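Local coordinates for protein ribonucleoside-diphosphate reductase subunit beta (Streptococcus sanguinis, PDB 4N83) that carries the dimanganese site of a class Ib ribonucleotide reductase, an enzyme that probably makes deoxyribonucleotides from ribonucleotides for DNA synthesis, at residues 153-158 with 219-224; 227-232 with 252-257. All blocks are in the same frame, centred on the assembly; numbering follows the deposited sequence.

Contact 1 of 2, residues 153-158 with 219-224. With MN (manganese (II) ion), chain I; MN (manganese (II) ion), chain J.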
# COMPACT_ATOMS: atom_id res chain seq x y z
N SER A 153 -1.06 14.67 -10.24
CA SER A 153 -1.36 13.24 -10.24
C SER A 153 -2.59 12.91 -11.09
O SER A 153 -2.65 11.85 -11.72
CB SER A 153 -1.56 12.73 -8.81
OG SER A 153 -1.60 11.31 -8.78
N VAL A 154 -3.56 13.82 -11.11
CA VAL A 154 -4.75 13.66 -11.94
C VAL A 154 -4.40 13.86 -13.42
O VAL A 154 -4.80 13.05 -14.26
CB VAL A 154 -5.89 14.63 -11.52
CG1 VAL A 154 -7.03 14.60 -12.53
CG2 VAL A 154 -6.41 14.26 -10.14
N PHE A 155 -3.65 14.91 -13.73
CA PHE A 155 -3.15 15.12 -15.09
C PHE A 155 -2.30 13.94 -15.55
O PHE A 155 -2.40 13.51 -16.70
CB PHE A 155 -2.31 16.40 -15.21
CG PHE A 155 -3.10 17.67 -15.36
CD1 PHE A 155 -4.24 17.73 -16.17
CD2 PHE A 155 -2.67 18.83 -14.74
CE1 PHE A 155 -4.95 18.91 -16.31
CE2 PHE A 155 -3.38 20.02 -14.88
CZ PHE A 155 -4.52 20.05 -15.66
N LEU A 156 -1.47 13.43 -14.65
CA LEU A 156 -0.56 12.34 -14.97
C LEU A 156 -1.32 11.11 -15.47
O LEU A 156 -1.19 10.72 -16.63
CB LEU A 156 0.29 11.97 -13.75
CG LEU A 156 1.25 10.77 -13.86
CD1 LEU A 156 2.13 10.88 -15.09
CD2 LEU A 156 2.09 10.67 -12.59
N GLU A 157 -2.15 10.54 -14.60
CA GLU A 157 -2.74 9.23 -14.85
C GLU A 157 -4.11 9.24 -15.54
O GLU A 157 -4.53 8.22 -16.09
CB GLU A 157 -2.82 8.46 -13.53
CG GLU A 157 -1.45 8.27 -12.89
CD GLU A 157 -1.50 7.45 -11.62
OE1 GLU A 157 -2.17 7.88 -10.66
OE2 GLU A 157 -0.88 6.37 -11.59
N THR A 158 -4.80 10.38 -15.51
CA THR A 158 -6.12 10.51 -16.15
C THR A 158 -6.04 11.05 -17.58
O THR A 158 -6.99 10.88 -18.36
CB THR A 158 -7.06 11.43 -15.34
OG1 THR A 158 -6.83 11.26 -13.94
CG2 THR A 158 -8.53 11.12 -15.65
N GLU A 219 -4.88 29.50 -12.93
CA GLU A 219 -3.85 30.02 -13.83
C GLU A 219 -2.64 29.08 -13.86
O GLU A 219 -2.11 28.78 -14.93
CB GLU A 219 -3.41 31.43 -13.41
CG GLU A 219 -2.57 32.16 -14.44
CD GLU A 219 -2.14 33.55 -13.99
OE1 GLU A 219 -2.45 33.93 -12.84
OE2 GLU A 219 -1.50 34.25 -14.79
N TRP A 220 -2.22 28.61 -12.68
CA TRP A 220 -1.12 27.65 -12.57
C TRP A 220 -1.51 26.28 -13.12
O TRP A 220 -0.66 25.50 -13.56
CB TRP A 220 -0.66 27.52 -11.11
CG TRP A 220 0.62 26.76 -10.93
CD1 TRP A 220 1.89 27.27 -10.96
CD2 TRP A 220 0.76 25.36 -10.70
NE1 TRP A 220 2.81 26.27 -10.76
CE2 TRP A 220 2.14 25.09 -10.59
CE3 TRP A 220 -0.15 24.30 -10.56
CZ2 TRP A 220 2.64 23.80 -10.36
CZ3 TRP A 220 0.34 23.02 -10.33
CH2 TRP A 220 1.72 22.79 -10.23
N MET A 221 -2.81 25.98 -13.10
CA MET A 221 -3.34 24.71 -13.58
C MET A 221 -3.24 24.58 -15.11
O MET A 221 -2.65 23.63 -15.61
CB MET A 221 -4.80 24.56 -13.14
CG MET A 221 -5.45 23.24 -13.51
SD MET A 221 -6.95 22.93 -12.56
CE MET A 221 -7.64 21.56 -13.49
N TYR A 222 -3.82 25.54 -15.82
CA TYR A 222 -3.81 25.52 -17.29
C TYR A 222 -2.42 25.77 -17.87
O TYR A 222 -2.10 25.25 -18.94
CB TYR A 222 -4.82 26.52 -17.86
CG TYR A 222 -6.27 26.09 -17.66
CD1 TYR A 222 -6.81 25.04 -18.39
CD2 TYR A 222 -7.09 26.74 -16.74
CE1 TYR A 222 -8.13 24.65 -18.21
CE2 TYR A 222 -8.40 26.36 -16.56
CZ TYR A 222 -8.92 25.31 -17.29
OH TYR A 222 -10.23 24.93 -17.11
N ASP A 223 -1.60 26.55 -17.17
CA ASP A 223 -0.18 26.72 -17.54
C ASP A 223 0.55 25.38 -17.53
O ASP A 223 1.35 25.09 -18.42
CB ASP A 223 0.52 27.70 -16.59
CG ASP A 223 0.25 29.15 -16.93
OD1 ASP A 223 1.07 30.01 -16.55
OD2 ASP A 223 -0.78 29.44 -17.58
N LEU A 224 0.27 24.56 -16.51
CA LEU A 224 0.83 23.22 -16.42
C LEU A 224 0.19 22.27 -17.44
O LEU A 224 0.84 21.35 -17.93
CB LEU A 224 0.64 22.66 -15.00
CG LEU A 224 1.44 21.40 -14.64
CD1 LEU A 224 2.91 21.72 -14.47
CD2 LEU A 224 0.88 20.76 -13.38
MN MN I . -3.22 6.95 -9.27
MN MN J . -0.86 4.01 -12.13

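Contact 2 of 2, residues 227-232 with 252-257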
# COMPACT_ATOMS: atom_id res chain seq x y z
N THR A 227 1.74 23.06 -21.05
CA THR A 227 3.15 22.66 -21.08
C THR A 227 3.31 21.15 -21.20
O THR A 227 4.15 20.66 -21.96
CB THR A 227 3.91 23.13 -19.82
OG1 THR A 227 3.69 24.53 -19.61
CG2 THR A 227 5.41 22.88 -19.96
N LEU A 228 2.50 20.41 -20.44
CA LEU A 228 2.49 18.94 -20.50
C LEU A 228 1.91 18.44 -21.81
O LEU A 228 2.33 17.40 -22.32
CB LEU A 228 1.70 18.36 -19.32
CG LEU A 228 2.34 18.50 -17.94
CD1 LEU A 228 1.32 18.22 -16.85
CD2 LEU A 228 3.54 17.58 -17.80
N TYR A 229 0.93 19.17 -22.35
CA TYR A 229 0.33 18.84 -23.65
C TYR A 229 1.31 19.05 -24.80
O TYR A 229 1.38 18.22 -25.71
CB TYR A 229 -0.94 19.67 -23.87
CG TYR A 229 -1.57 19.50 -25.23
CD1 TYR A 229 -2.11 18.28 -25.63
CD2 TYR A 229 -1.63 20.57 -26.13
CE1 TYR A 229 -2.69 18.13 -26.88
CE2 TYR A 229 -2.20 20.42 -27.38
CZ TYR A 229 -2.73 19.20 -27.75
OH TYR A 229 -3.30 19.06 -28.99
N GLU A 230 2.06 20.15 -24.75
CA GLU A 230 3.02 20.48 -25.80
C GLU A 230 4.18 19.47 -25.83
O GLU A 230 4.61 19.04 -26.90
CB GLU A 230 3.56 21.90 -25.61
CG GLU A 230 4.25 22.48 -26.84
CD GLU A 230 4.51 23.97 -26.73
OE1 GLU A 230 4.70 24.47 -25.60
OE2 GLU A 230 4.54 24.65 -27.78
N ASN A 231 4.67 19.10 -24.65
CA ASN A 231 5.70 18.06 -24.53
C ASN A 231 5.19 16.67 -24.93
O ASN A 231 5.96 15.85 -25.43
CB ASN A 231 6.27 18.01 -23.10
CG ASN A 231 7.46 18.94 -22.92
OD1 ASN A 231 8.50 18.76 -23.54
ND2 ASN A 231 7.30 19.94 -22.05
N GLU A 232 3.90 16.42 -24.70
CA GLU A 232 3.29 15.14 -25.07
C GLU A 232 3.16 15.02 -26.59
O GLU A 232 3.28 13.92 -27.14
CB GLU A 232 1.92 14.96 -24.41
CG GLU A 232 1.48 13.51 -24.26
CD GLU A 232 2.29 12.74 -23.23
OE1 GLU A 232 2.76 13.35 -22.25
OE2 GLU A 232 2.45 11.51 -23.40
N PHE A 252 -7.03 11.74 -28.97
CA PHE A 252 -7.27 10.98 -27.74
C PHE A 252 -6.75 11.73 -26.51
O PHE A 252 -7.36 11.65 -25.44
CB PHE A 252 -6.59 9.60 -27.85
CG PHE A 252 -7.09 8.57 -26.86
CD1 PHE A 252 -8.45 8.32 -26.72
CD2 PHE A 252 -6.19 7.83 -26.11
CE1 PHE A 252 -8.90 7.37 -25.82
CE2 PHE A 252 -6.64 6.87 -25.22
CZ PHE A 252 -8.00 6.64 -25.07
N LEU A 253 -5.65 12.46 -26.67
CA LEU A 253 -5.06 13.24 -25.58
C LEU A 253 -5.92 14.44 -25.19
O LEU A 253 -6.08 14.74 -24.00
CB LEU A 253 -3.65 13.72 -25.95
CG LEU A 253 -2.53 12.70 -25.76
CD1 LEU A 253 -1.26 13.15 -26.48
CD2 LEU A 253 -2.26 12.48 -24.27
N ARG A 254 -6.47 15.13 -26.19
CA ARG A 254 -7.38 16.26 -25.94
C ARG A 254 -8.68 15.80 -25.28
O ARG A 254 -9.26 16.52 -24.47
CB ARG A 254 -7.69 16.99 -27.25
CG ARG A 254 -6.54 17.82 -27.80
CD ARG A 254 -6.93 18.56 -29.06
NE ARG A 254 -6.98 17.68 -30.23
CZ ARG A 254 -5.97 17.44 -31.07
NH1 ARG A 254 -4.79 18.01 -30.90
NH2 ARG A 254 -6.16 16.61 -32.09
N TYR A 255 -9.12 14.59 -25.63
CA TYR A 255 -10.35 14.01 -25.08
C TYR A 255 -10.23 13.71 -23.59
O TYR A 255 -11.07 14.14 -22.79
CB TYR A 255 -10.73 12.74 -25.86
CG TYR A 255 -11.86 11.94 -25.25
CD1 TYR A 255 -13.11 12.51 -25.05
CD2 TYR A 255 -11.68 10.61 -24.90
CE1 TYR A 255 -14.15 11.78 -24.50
CE2 TYR A 255 -12.71 9.87 -24.34
CZ TYR A 255 -13.94 10.46 -24.15
OH TYR A 255 -14.97 9.73 -23.60
N ASN A 256 -9.18 12.98 -23.22
CA ASN A 256 -8.96 12.59 -21.82
C ASN A 256 -8.48 13.74 -20.92
O ASN A 256 -8.55 13.64 -19.70
CB ASN A 256 -7.97 11.43 -21.73
CG ASN A 256 -8.59 10.11 -22.16
OD1 ASN A 256 -9.65 9.72 -21.66
ND2 ASN A 256 -7.93 9.41 -23.08
N ALA A 257 -7.99 14.82 -21.53
CA ALA A 257 -7.62 16.03 -20.79
C ALA A 257 -8.85 16.64 -20.10
O ALA A 257 -8.75 17.20 -19.02
CB ALA A 257 -6.98 17.05 -21.72

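Contact 1 of 2, residues 153-158 with 219-224
Val154 O, next in sequence to the Phe155 ring that reaches Met221 and Leu224, is gripped by two donors from Thr158. The backbone N of Thr158 lies 2.9 Å from Val154 O, and its OG1 hydroxyl bonds to the same oxygen at 2.7 Å. The hydroxyl arrives in the carbonyl plane on a lone pair, with a C=O...donor angle of 126°. Val154 O thus accepts two bonds at the point where the helix widens into a pi-type turn at 156-158.

Phe155 carries the contact, burying 80 of the 143 Å² shared by the two segments. Its CG stands anti to the carbonyl carbon (chi1 -82°), and the ring projects to helix 211-240. There Phe155 CZ comes 4.0 Å from Met221 CG and 4.1 Å from Met221 CE; the extended Met221 chain runs obliquely to the Phe155 side chain. Phe155 CE2 also lies 3.8 Å from Met221 O, in an oblique approach. Leu224 CD2 meets the ring edge near its plane, 4.3 Å from Phe155 CD2.

Helix 148-160 belongs to the ferritin-like helical fold of the small-subunit family: Phe155 points from it toward helix 211-240, while Glu157 turns to the metals. Its carboxylate bridges both manganese ions, with Glu157 OE1 2.0 Å from one and OE2 2.4 Å from the other. Asp66, Glu97 and Glu191 are among the other ligands, and His100 and His194 complete the two sites. Helix 128-143 flanks the apolar side through Ile136 and Ile140, which pack on Leu224, and Leu261 of helix 246-263 touches Met221.

Contact 2 of 2, residues 227-232 with 252-257
Tyr229 and Leu253 bring their CA atoms within 8.0 Å, the nearest CA pair of two helical segments whose chains run in broadly opposite directions. Tyr229 and Arg254 supply the polar part of the contact. Arg254 NH1 donates to Tyr229 OH at 2.6 Å, and the N-H...acceptor angle of 138° shows the bond to be bent. The donor stands at the edge of the phenol, in the ring plane, whereas the hydroxyl is slightly tilted from the guanidinium plane. Each group lies at the edge of the other, and with the planes 75° apart they do not stack. Behind the bond, Arg254 CG lies 4.0 Å from Tyr229 CE1, adding an aliphatic touch beside the ring. Arg254 NE is engaged separately, in a salt bridge with Asp272, which probably restricts rotation of the guanidinium.

The pair of segments belongs to a helical hairpin: helix 211-240 turns back through a short connection into helix 246-263, within the small-subunit family fold. The apolar part of this hairpin interface is formed by Leu253, whose two methyls both face Glu232 CG, with CD1 at 3.5 Å and CD2 at 3.9 Å; the side chains cross at about a right angle. A bend in Glu232 (chi2 70°) turns its buried carboxylate aside, where OE2 is hydrogen-bonded to Ser163 OG, while Lys133 forms a long, weak ion pair with it. Phe159 of helix 148-160 also packs on Leu253. Along the other flank of 227-232, Asn231 ND2 bonds to Thr227 O at 3.2 Å from above the carbonyl plane; the backbone N of Asn231 reaches that oxygen from the opposite face.

Helix 211-240 contributes to both contacts: 219-224 meets helix 148-160 in contact 1, and 227-232, further along, meets helix 246-263 in contact 2. Their centres are 10 Å apart, and the two contacts touch directly where Thr158 O packs 3.6 Å from Asn256 CB. Contact 1 includes a first-shell manganese ligand, Glu157, although its apolar interface faces the other way. Contact 2 is farther out: the side chain of Glu232 is about 11 Å from that of Glu157 and about 14 Å from a manganese ion, both measured between nearest atoms. It is thus linked to the metal site through helix 148-160 and does not line it.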